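Local coordinates for protein caltubin, EF-hand (Lymnaea stagnalis, PDB 6VAN) that probably binds calcium through EF-hand loops, which hold strontium ions in this crystal, and belongs to the EF-hand calcium-binding proteins, at residues Val2-Leu5 against Thr6-Lys9; Trp15-His18 against Asp19-Gly22; Ser24-Asp27 against Glu28-Tyr32; Ile60-Pro64 against Glu65-Asp69; Lys102-Ala106 against Val107-Pro111. All coordinates share one frame; numbering follows the deposited sequence.

Overall arrangement
Contacts 1 to 4 follow one EF-hand pair from its first helix to its paired metal loops; contact 5 lies in the other half of the chain. Contacts 2 and 3 are the two ends of one loop: their centres are 9 Å apart, and both bind the same strontium ion and water 3. Contact 4 closes the partner loop round a second strontium ion. The short antiparallel strands join the loops, with Ser24 N to Ile60 O at 2.8 Å and Gly22 O to Phe62 N at 2.8 Å. Contact 1 packs on contact 4. Contact 5 lies about 26 Å from contact 4, centre to centre, and meets contact 2 where Trp15 touches Val107.

Contact 1: residues Val2-Leu5 against Thr6-Lys9; sequences VPFL and TELK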
# COMPACT_ATOMS: atom_id res chain seq x y z
N VAL A 2 0.63 -11.19 15.84
CA VAL A 2 -0.41 -10.30 16.41
C VAL A 2 0.16 -8.89 16.47
O VAL A 2 1.21 -8.68 17.07
CB VAL A 2 -0.84 -10.82 17.79
CG1 VAL A 2 -1.92 -9.97 18.46
CG2 VAL A 2 -1.28 -12.27 17.73
N PRO A 3 -0.49 -7.87 15.87
CA PRO A 3 0.02 -6.51 15.95
C PRO A 3 -0.29 -5.86 17.30
O PRO A 3 -1.14 -6.31 18.01
CB PRO A 3 -0.75 -5.79 14.83
CG PRO A 3 -2.07 -6.51 14.78
CD PRO A 3 -1.77 -7.95 15.13
N PHE A 4 0.44 -4.81 17.61
CA PHE A 4 0.21 -3.93 18.77
C PHE A 4 -0.94 -2.97 18.40
O PHE A 4 -0.77 -2.15 17.48
CB PHE A 4 1.54 -3.23 19.09
CG PHE A 4 1.62 -2.28 20.25
CD1 PHE A 4 0.72 -2.31 21.29
CD2 PHE A 4 2.70 -1.41 20.34
CE1 PHE A 4 0.87 -1.45 22.37
CE2 PHE A 4 2.83 -0.54 21.41
CZ PHE A 4 1.90 -0.57 22.42
N LEU A 5 -2.10 -3.07 19.06
CA LEU A 5 -3.30 -2.29 18.64
C LEU A 5 -3.02 -0.80 18.75
O LEU A 5 -3.57 -0.05 17.92
CB LEU A 5 -4.50 -2.68 19.48
CG LEU A 5 -5.00 -4.08 19.21
CD1 LEU A 5 -6.07 -4.46 20.21
CD2 LEU A 5 -5.50 -4.23 17.78
N THR A 6 -2.24 -0.37 19.73
CA THR A 6 -1.94 1.06 19.92
C THR A 6 -1.13 1.55 18.72
O THR A 6 -1.33 2.69 18.28
CB THR A 6 -1.29 1.29 21.28
OG1 THR A 6 -2.30 0.98 22.24
CG2 THR A 6 -0.80 2.70 21.46
N GLU A 7 -0.23 0.72 18.19
CA GLU A 7 0.54 1.11 17.00
C GLU A 7 -0.38 1.15 15.79
O GLU A 7 -0.22 2.04 14.96
CB GLU A 7 1.68 0.15 16.76
CG GLU A 7 2.86 0.49 17.61
CD GLU A 7 4.06 -0.38 17.30
OE1 GLU A 7 3.94 -1.26 16.40
OE2 GLU A 7 5.10 -0.17 17.96
N LEU A 8 -1.30 0.20 15.66
CA LEU A 8 -2.31 0.25 14.57
C LEU A 8 -3.01 1.61 14.62
O LEU A 8 -3.09 2.27 13.58
CB LEU A 8 -3.35 -0.86 14.69
CG LEU A 8 -2.87 -2.27 14.40
CD1 LEU A 8 -4.05 -3.22 14.28
CD2 LEU A 8 -2.01 -2.33 13.15
N LYS A 9 -3.48 2.01 15.79
CA LYS A 9 -4.20 3.29 15.91
C LYS A 9 -3.29 4.46 15.50
O LYS A 9 -3.76 5.31 14.72
CB LYS A 9 -4.71 3.50 17.33
CG LYS A 9 -5.37 4.85 17.57
CD LYS A 9 -6.38 5.26 16.49
CE LYS A 9 -7.81 4.92 16.83
NZ LYS A 9 -8.38 5.84 17.86
O HOH W 1 2.51 -3.77 15.82
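The first turn of helix 5-15, the entering helix of the first EF-hand, starts at Phe4, which stands at the N-cap position. Thr6 and Glu7 gather round the Phe4 ring. Thr6 CB lies over one face, 4.1 Å from the ring centroid, while the Glu7 stem crosses the ring at about a right angle and brings CG to 3.3 Å from Phe4 CD2. Glu7 OE2 ends at the ring edge, in plane, and the ring and carboxylate planes stand 52° apart. With Phe4 CG anti to its own backbone N (chi1 -179°), the ring swings forward beside the first helical turn and meets both residues. Water 1 joins the same pair by a polar route: it accepts from Phe4 N and donates to Glu7 OE1, each at 2.9 Å, linking the amide before the helix to a side chain one turn on. The helical bonding of this helix-loop-helix unit begins here, with Leu8 N to Phe4 O and Lys9 N to Leu5 O, both 3.0 Å. Round the helix from the ring, a small apolar cluster forms at the buried Leu8; in one of its two conformers the CD1 methyl is 3.9 Å from Pro3 CG and equally far from Leu5 CD2. Leu5 and Leu8 also pack on helix 62-71, through Val67 and Met70. Lys9 contributes its backbone to this turn; its side chain leads away to a hydrogen bond from NZ to Asn20 OD1 and a cation-pi contact with Phe62.

Contact 2: residues Trp15-His18 against Asp19-Gly22; sequences WLDH and DNDG. With SR (strontium ion), chain C.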
# COMPACT_ATOMS: atom_id res chain seq x y z
N TRP A 15 -1.65 8.14 8.77
CA TRP A 15 -1.83 7.82 7.32
C TRP A 15 -3.22 8.23 6.82
O TRP A 15 -3.27 8.94 5.80
CB TRP A 15 -1.61 6.32 7.04
CG TRP A 15 -0.19 5.86 7.07
CD1 TRP A 15 0.26 4.63 7.44
CD2 TRP A 15 0.98 6.62 6.72
NE1 TRP A 15 1.62 4.56 7.35
CE2 TRP A 15 2.10 5.77 6.91
CE3 TRP A 15 1.20 7.93 6.27
CZ2 TRP A 15 3.40 6.19 6.67
CZ3 TRP A 15 2.50 8.34 6.04
CH2 TRP A 15 3.58 7.48 6.23
N LEU A 16 -4.29 7.77 7.49
CA LEU A 16 -5.66 7.68 6.92
C LEU A 16 -6.68 8.60 7.63
O LEU A 16 -7.69 8.91 6.99
CB LEU A 16 -6.13 6.22 7.02
CG LEU A 16 -5.44 5.24 6.08
CD1 LEU A 16 -5.94 3.83 6.32
CD2 LEU A 16 -5.64 5.63 4.62
N ASP A 17 -6.47 8.96 8.89
CA ASP A 17 -7.51 9.65 9.70
C ASP A 17 -6.84 10.68 10.60
O ASP A 17 -6.80 10.46 11.84
CB ASP A 17 -8.35 8.64 10.48
CG ASP A 17 -9.47 9.24 11.32
OD1 ASP A 17 -9.96 10.35 10.96
OD2 ASP A 17 -9.87 8.61 12.32
N HIS A 18 -6.31 11.76 10.02
CA HIS A 18 -5.49 12.77 10.73
C HIS A 18 -6.27 13.37 11.92
O HIS A 18 -5.60 13.78 12.89
CB HIS A 18 -4.99 13.85 9.77
CG HIS A 18 -4.10 13.33 8.68
ND1 HIS A 18 -4.11 13.85 7.39
CD2 HIS A 18 -3.17 12.36 8.68
CE1 HIS A 18 -3.23 13.21 6.65
NE2 HIS A 18 -2.63 12.28 7.42
N ASP A 19 -7.61 13.40 11.84
CA ASP A 19 -8.54 14.03 12.82
C ASP A 19 -8.96 13.04 13.91
O ASP A 19 -9.66 13.46 14.86
CB ASP A 19 -9.76 14.62 12.11
CG ASP A 19 -9.40 15.74 11.16
OD1 ASP A 19 -8.70 16.67 11.61
OD2 ASP A 19 -9.81 15.66 9.98
N ASN A 20 -8.55 11.78 13.79
CA ASN A 20 -8.89 10.71 14.77
C ASN A 20 -10.41 10.70 15.03
O ASN A 20 -10.78 10.58 16.19
CB ASN A 20 -8.13 10.89 16.08
CG ASN A 20 -8.32 9.70 17.01
OD1 ASN A 20 -8.38 8.57 16.53
ND2 ASN A 20 -8.42 9.94 18.31
N ASP A 21 -11.25 10.79 14.01
CA ASP A 21 -12.73 10.70 14.19
C ASP A 21 -13.18 9.24 14.06
O ASP A 21 -14.36 8.96 14.28
CB ASP A 21 -13.47 11.65 13.23
CG ASP A 21 -13.12 11.47 11.77
OD1 ASP A 21 -13.19 10.31 11.29
OD2 ASP A 21 -12.72 12.50 11.12
N GLY A 22 -12.26 8.34 13.69
CA GLY A 22 -12.50 6.88 13.59
C GLY A 22 -12.75 6.43 12.16
O GLY A 22 -12.85 5.21 11.94
SR SR C . -11.72 11.22 9.19
O HOH W 2 -9.04 6.91 14.28
O HOH W 3 -14.30 11.47 8.64
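Asp17 holds CG anti to its backbone N (chi1 -179°), which turns its carboxylate across the loop toward Asp21. The Asp21 CG sits between backbone N and carbonyl carbon (chi1 54°), swinging that carboxylate back toward a strontium ion that both acids bind. This is the start of an EF-hand loop of caltubin, and the two acids hold the metal differently. Asp17 gives one oxygen, OD1, at 2.6 Å; Asp21 grips with both, OD2 being 2.5 Å from the metal. The two carboxylates cross with their planes well out of parallel, and their OD1 atoms approach to 3.2 Å, a closeness that the shared cation probably makes tolerable. Water 3, Gln23 O and the Glu28 carboxylate complete the site.

A type I beta turn from Asp17 to Asn20 folds the chain back, closed by Asn20 N to Asp17 O at 2.9 Å. Beyond the turn the Asp17 carboxylate is held by backbone amides: Asp21 N gives OD1 a weak bond, and Gly22, at positive phi, offers its N to OD2. The metal and these amides together should fix the rotation of the carboxylate and probably favour its charged form. Asn20 OD1, already held by Lys9, also takes a hydrogen from water 2, and the same water donates to Asp17 OD2 at 2.7 Å. Gly22 N meets that OD2 on its syn side, 20° out of the carboxylate plane, at 2.8 Å.

Contact 3: residues Ser24-Asp27 against Glu28-Tyr32; sequences STFD and EVKNY. With SR (strontium ion), chain C.
Thr25 and Glu28 meet where an EF-hand loop passes into its exiting helix, here helix 26-34. Metal bonds belong to Glu28, the bidentate glutamate that closes such a loop: OE1 and OE2 each lie 2.6 Å from the strontium ion. Asp17, Asp21 and Gln23 O supply the other protein ligands.

Hydrogen bonds to the carboxylate come from Thr25, which holds the N-cap position though its side chain makes no capping bond. Its backbone N meets Glu28 OE1 at 2.7 Å with an angle of 164° at the hydrogen, from well above the carboxylate plane. Its OG1, held between backbone N and carbonyl carbon (chi1 62°), points at Glu28 OE1 too, but the 2.4 Å between them is too short to be taken at face value. Main-chain bonds then set the helical turn: Val29 N to Thr25 O at 3.0 Å, Lys30 N to Phe26 O and Asn31 N to Asp27 O.

Van der Waals contacts are few. Val29 CG2 lies 3.3 Å from Ser24 OG, a hydroxyl hydrogen-bonded with Leu16 O. The extended Lys30 chain crosses Phe26 obliquely, CD lying 3.8 Å from CE2, before NZ reaches its salt bridge with Asp42. Phe26 and Val29 pack against helix 42-52.

Glu28 OE1 thus serves the metal and the Thr25 amide, with the Thr25 hydroxyl pressed close as well. Such a setting should hold the carboxylate firmly, probably favour its ionised form, and tie metal binding directly to the helix's first turn.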
# COMPACT_ATOMS: atom_id res chain seq x y z
N SER A 24 -11.74 6.96 7.85
CA SER A 24 -10.97 7.47 6.70
C SER A 24 -11.94 7.58 5.53
O SER A 24 -12.39 6.56 4.99
CB SER A 24 -9.77 6.64 6.38
OG SER A 24 -8.90 7.34 5.50
N THR A 25 -12.37 8.83 5.28
CA THR A 25 -13.28 9.20 4.18
C THR A 25 -12.46 9.37 2.90
O THR A 25 -11.21 9.38 2.98
CB THR A 25 -14.07 10.47 4.51
OG1 THR A 25 -13.16 11.56 4.68
CG2 THR A 25 -14.90 10.33 5.77
N PHE A 26 -13.16 9.53 1.78
CA PHE A 26 -12.60 9.57 0.41
C PHE A 26 -11.34 10.45 0.32
O PHE A 26 -10.28 9.96 -0.10
CB PHE A 26 -13.65 10.09 -0.57
CG PHE A 26 -13.20 9.98 -2.00
CD1 PHE A 26 -13.36 8.79 -2.69
CD2 PHE A 26 -12.57 11.04 -2.62
CE1 PHE A 26 -12.91 8.68 -4.00
CE2 PHE A 26 -12.13 10.93 -3.93
CZ PHE A 26 -12.30 9.74 -4.61
N ASP A 27 -11.46 11.73 0.65
CA ASP A 27 -10.38 12.74 0.48
C ASP A 27 -9.18 12.38 1.36
O ASP A 27 -8.05 12.74 1.01
CB ASP A 27 -10.90 14.16 0.73
CG ASP A 27 -11.71 14.71 -0.43
OD1 ASP A 27 -11.17 14.74 -1.56
OD2 ASP A 27 -12.89 15.05 -0.20
N GLU A 28 -9.42 11.66 2.45
CA GLU A 28 -8.35 11.25 3.38
C GLU A 28 -7.58 10.09 2.77
O GLU A 28 -6.33 10.16 2.77
CB GLU A 28 -8.96 10.84 4.70
CG GLU A 28 -9.84 11.91 5.28
CD GLU A 28 -10.46 11.47 6.58
OE1 GLU A 28 -11.68 11.08 6.55
OE2 GLU A 28 -9.76 11.50 7.58
N VAL A 29 -8.30 9.12 2.20
CA VAL A 29 -7.66 7.95 1.53
C VAL A 29 -6.93 8.51 0.31
O VAL A 29 -5.80 8.11 0.07
CB VAL A 29 -8.66 6.85 1.18
CG1 VAL A 29 -8.01 5.71 0.39
CG2 VAL A 29 -9.32 6.30 2.44
N LYS A 30 -7.53 9.45 -0.42
CA LYS A 30 -6.91 10.05 -1.64
C LYS A 30 -5.62 10.77 -1.28
O LYS A 30 -4.62 10.51 -1.95
CB LYS A 30 -7.89 11.00 -2.32
CG LYS A 30 -7.47 11.39 -3.72
CD LYS A 30 -8.57 12.00 -4.51
CE LYS A 30 -8.12 12.45 -5.88
NZ LYS A 30 -9.23 13.14 -6.58
N ASN A 31 -5.60 11.61 -0.25
CA ASN A 31 -4.40 12.35 0.21
C ASN A 31 -3.33 11.34 0.65
O ASN A 31 -2.15 11.60 0.39
CB ASN A 31 -4.79 13.38 1.27
CG ASN A 31 -5.35 14.63 0.63
OD1 ASN A 31 -5.56 14.68 -0.58
ND2 ASN A 31 -5.59 15.65 1.44
N TYR A 32 -3.75 10.21 1.22
CA TYR A 32 -2.85 9.08 1.57
C TYR A 32 -2.18 8.53 0.30
O TYR A 32 -0.94 8.58 0.19
CB TYR A 32 -3.64 8.03 2.34
CG TYR A 32 -2.92 6.72 2.46
CD1 TYR A 32 -1.77 6.62 3.22
CD2 TYR A 32 -3.38 5.59 1.81
CE1 TYR A 32 -1.11 5.42 3.35
CE2 TYR A 32 -2.73 4.37 1.93
CZ TYR A 32 -1.58 4.30 2.69
OH TYR A 32 -0.91 3.12 2.82
SR SR C . -11.72 11.22 9.19
O HOH W 3 -14.30 11.47 8.64

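Contact 4: residues Ile60-Pro64 against Glu65-Asp69; sequences IDFVP and EYVHD. With SR (strontium ion), chain D.
Val67 CG2 rests over one face of the Phe62 ring, 3.8 Å from its centroid, in a CH-pi contact at the apolar centre of this turn. Helix 62-71 is the exiting helix of the second EF-hand loop, and this is its start. Phe62 CG lies anti to the backbone N (chi1 180°), which carries the ring forward beside the next turn. There Tyr66 meets it rim to rim, CD2 at 3.7 Å from Phe62 CD1, the planes 34° apart and neither ring over the other's face. Val63 CG1 joins Val67 CG2 from alongside, the two side chains pointing the same way. Beyond this cluster, Phe12 meets the Tyr66 ring.

Outward lies the backbone. A cis peptide bond before Pro64 accompanies a wider, pi-type first turn: Tyr66 N reaches back five residues to Asp61 O at 3.0 Å, and Val67 N likewise to Phe62 O. The usual four-residue spacing returns with His68 N to Pro64 O at 2.9 Å.

At the polar edge Glu65 chelates strontium with both oxygens, OE1 at 2.4 Å, and Asp61 adds OD2 to the same ion. Asp53, Asn55, Asn57 and Ala59 O complete the site, while Asp61 OD1 takes a hydrogen bond from Gln23 NE2 of the partner loop. Glu65 OE1 has a second hold: Asp61 N meets it at 2.9 Å, on its anti side but tilted out of the carboxylate plane, the bond nearly straight at 168°.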
# COMPACT_ATOMS: atom_id res chain seq x y z
N ILE A 60 -13.43 3.86 5.45
CA ILE A 60 -12.70 2.82 6.23
C ILE A 60 -12.81 3.20 7.70
O ILE A 60 -12.31 4.24 8.08
CB ILE A 60 -11.22 2.66 5.80
CG1 ILE A 60 -11.08 2.35 4.30
CG2 ILE A 60 -10.55 1.60 6.67
CD1 ILE A 60 -9.67 2.40 3.78
N ASP A 61 -13.46 2.34 8.48
CA ASP A 61 -13.67 2.55 9.93
C ASP A 61 -12.51 1.88 10.67
O ASP A 61 -12.26 0.71 10.39
CB ASP A 61 -15.03 2.00 10.30
CG ASP A 61 -16.14 2.70 9.54
OD1 ASP A 61 -16.42 3.86 9.88
OD2 ASP A 61 -16.74 2.06 8.69
N PHE A 62 -11.84 2.59 11.57
CA PHE A 62 -10.77 1.95 12.38
C PHE A 62 -11.34 0.68 13.02
O PHE A 62 -10.75 -0.37 12.90
CB PHE A 62 -10.20 2.89 13.43
CG PHE A 62 -9.13 2.23 14.25
CD1 PHE A 62 -7.88 1.99 13.70
CD2 PHE A 62 -9.39 1.79 15.53
CE1 PHE A 62 -6.91 1.33 14.44
CE2 PHE A 62 -8.41 1.13 16.27
CZ PHE A 62 -7.17 0.92 15.72
N VAL A 63 -12.50 0.80 13.66
CA VAL A 63 -13.23 -0.40 14.15
C VAL A 63 -14.59 -0.46 13.46
O VAL A 63 -15.29 0.56 13.39
CB VAL A 63 -13.32 -0.41 15.69
CG1 VAL A 63 -12.00 -0.87 16.28
CG2 VAL A 63 -13.69 0.92 16.28
N PRO A 64 -15.00 -1.63 12.93
CA PRO A 64 -14.23 -2.88 13.02
C PRO A 64 -13.20 -3.14 11.91
O PRO A 64 -12.43 -4.07 12.03
CB PRO A 64 -15.31 -3.95 12.84
CG PRO A 64 -16.30 -3.29 11.90
CD PRO A 64 -16.32 -1.84 12.33
N GLU A 65 -13.22 -2.33 10.84
CA GLU A 65 -12.65 -2.70 9.51
C GLU A 65 -11.13 -2.72 9.54
O GLU A 65 -10.55 -3.75 9.12
CB GLU A 65 -13.18 -1.75 8.43
CG GLU A 65 -14.67 -1.89 8.28
CD GLU A 65 -15.39 -0.85 7.46
OE1 GLU A 65 -14.80 0.19 7.16
OE2 GLU A 65 -16.56 -1.11 7.15
N TYR A 66 -10.48 -1.65 9.97
CA TYR A 66 -9.00 -1.59 9.95
C TYR A 66 -8.46 -2.63 10.93
O TYR A 66 -7.52 -3.35 10.57
CB TYR A 66 -8.49 -0.18 10.25
CG TYR A 66 -7.02 0.04 9.98
CD1 TYR A 66 -6.55 0.22 8.68
CD2 TYR A 66 -6.11 0.17 11.01
CE1 TYR A 66 -5.21 0.46 8.43
CE2 TYR A 66 -4.77 0.42 10.77
CZ TYR A 66 -4.31 0.56 9.48
OH TYR A 66 -2.97 0.80 9.26
N VAL A 67 -9.04 -2.75 12.11
CA VAL A 67 -8.53 -3.72 13.12
C VAL A 67 -8.72 -5.13 12.58
O VAL A 67 -7.76 -5.94 12.67
CB VAL A 67 -9.19 -3.53 14.49
CG1 VAL A 67 -8.83 -4.66 15.43
CG2 VAL A 67 -8.81 -2.20 15.10
N HIS A 68 -9.88 -5.44 12.01
CA HIS A 68 -10.18 -6.80 11.47
C HIS A 68 -9.12 -7.15 10.42
O HIS A 68 -8.51 -8.24 10.53
CB HIS A 68 -11.60 -6.89 10.91
CG HIS A 68 -11.88 -8.23 10.32
ND1 HIS A 68 -12.20 -9.33 11.11
CD2 HIS A 68 -11.83 -8.68 9.05
CE1 HIS A 68 -12.36 -10.39 10.33
NE2 HIS A 68 -12.15 -10.01 9.07
N ASP A 69 -8.87 -6.24 9.49
CA ASP A 69 -7.95 -6.43 8.33
C ASP A 69 -6.52 -6.64 8.82
O ASP A 69 -5.81 -7.48 8.28
CB ASP A 69 -7.98 -5.23 7.39
SR SR D . -16.91 1.23 6.50

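Contact 5: residues Lys102-Ala106 against Val107-Pro111; sequences KVAEA and VGMSP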
# COMPACT_ATOMS: atom_id res chain seq x y z
N LYS A 102 10.99 5.67 -5.79
CA LYS A 102 10.22 6.92 -5.60
C LYS A 102 9.11 6.70 -4.58
O LYS A 102 8.87 7.58 -3.74
CB LYS A 102 9.66 7.44 -6.91
CG LYS A 102 9.05 8.83 -6.82
N VAL A 103 8.42 5.57 -4.64
CA VAL A 103 7.34 5.29 -3.68
C VAL A 103 7.95 5.20 -2.27
O VAL A 103 7.36 5.76 -1.30
CB VAL A 103 6.57 4.02 -4.05
CG1 VAL A 103 5.73 3.53 -2.88
CG2 VAL A 103 5.74 4.22 -5.30
N ALA A 104 9.08 4.52 -2.12
CA ALA A 104 9.72 4.37 -0.80
C ALA A 104 10.09 5.74 -0.22
O ALA A 104 9.83 5.98 0.99
CB ALA A 104 10.89 3.45 -0.87
N GLU A 105 10.63 6.64 -1.04
CA GLU A 105 10.98 8.01 -0.57
C GLU A 105 9.69 8.72 -0.16
O GLU A 105 9.65 9.38 0.92
CB GLU A 105 11.77 8.77 -1.64
CG GLU A 105 13.17 8.24 -1.84
CD GLU A 105 14.16 9.15 -2.55
OE1 GLU A 105 14.26 10.31 -2.15
OE2 GLU A 105 14.87 8.69 -3.44
N ALA A 106 8.63 8.56 -0.93
CA ALA A 106 7.36 9.26 -0.71
C ALA A 106 6.73 8.87 0.62
O ALA A 106 5.98 9.69 1.17
CB ALA A 106 6.43 8.98 -1.87
N VAL A 107 6.98 7.66 1.14
CA VAL A 107 6.39 7.16 2.41
C VAL A 107 7.35 7.37 3.58
O VAL A 107 7.03 6.91 4.68
CB VAL A 107 5.94 5.70 2.31
CG1 VAL A 107 4.96 5.46 1.16
CG2 VAL A 107 7.11 4.75 2.21
N GLY A 108 8.47 8.04 3.37
CA GLY A 108 9.29 8.54 4.49
C GLY A 108 10.67 7.93 4.58
O GLY A 108 11.37 8.19 5.54
N MSE A 109 11.12 7.18 3.58
CA MSE A 109 12.49 6.68 3.59
C MSE A 109 13.43 7.70 2.98
O MSE A 109 13.03 8.47 2.10
CB MSE A 109 12.60 5.37 2.81
CG MSE A 109 12.21 4.21 3.64
SE MSE A 109 12.60 2.53 2.76
CE MSE A 109 10.78 1.93 2.74
N SER A 110 14.68 7.69 3.45
CA SER A 110 15.73 8.49 2.86
C SER A 110 16.10 7.94 1.49
O SER A 110 15.76 6.78 1.18
CB SER A 110 16.95 8.50 3.75
OG SER A 110 17.64 7.28 3.63
N PRO A 111 16.83 8.69 0.64
CA PRO A 111 17.22 8.17 -0.65
C PRO A 111 17.96 6.84 -0.55
O PRO A 111 17.63 5.93 -1.32
CB PRO A 111 18.07 9.30 -1.26
CG PRO A 111 17.50 10.53 -0.62
CD PRO A 111 17.18 10.11 0.80
O HOH W 4 13.78 10.73 0.67
O HOH W 5 16.89 7.16 -3.84
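Glu105 and Pro111 cross at about a right angle, the glutamate carboxylate lying against the proline ring with OE1 3.6 Å from Pro111 CG. Its CG stands anti to the carbonyl carbon (chi1 -70°) and the chain runs on extended, which carries the acid from the end of helix 97-106 across to the start of helix 111-122. Two waters tie its oxygens to the far backbone. Water 4 donates to Glu105 OE1 and to Met109 O, and water 5 to Glu105 OE2, at 2.6 Å, and to Pro111 O. The same Met109 O also takes a CA-H...O contact of 3.4 Å from Glu105 CA.

The selenomethionine Met109 meets Ala104 in the last helical turn. Its chain bends at the last torsion and sets CE 3.9 Å from Ala104 CB, with SE close by; Thr117 of helix 111-122 packs against the same side chain. Val107 folds back over the helix end, CG2 lying 3.2 Å from Ala104 O, and also touches Phe36.

Ala104 O accepts from Met109 N at 3.1 Å and, weakly, from Val107 N. Gly108 N bonds to Glu105 O at 3.0 Å, and Gly108 takes the positive phi of this position. The bonds of Met109 N and Gly108 N, the shorter-span one inside the longer, with Gly108 as the C-prime residue, make a Schellman motif, ending the exiting helix of one EF-hand where the linker to the next begins.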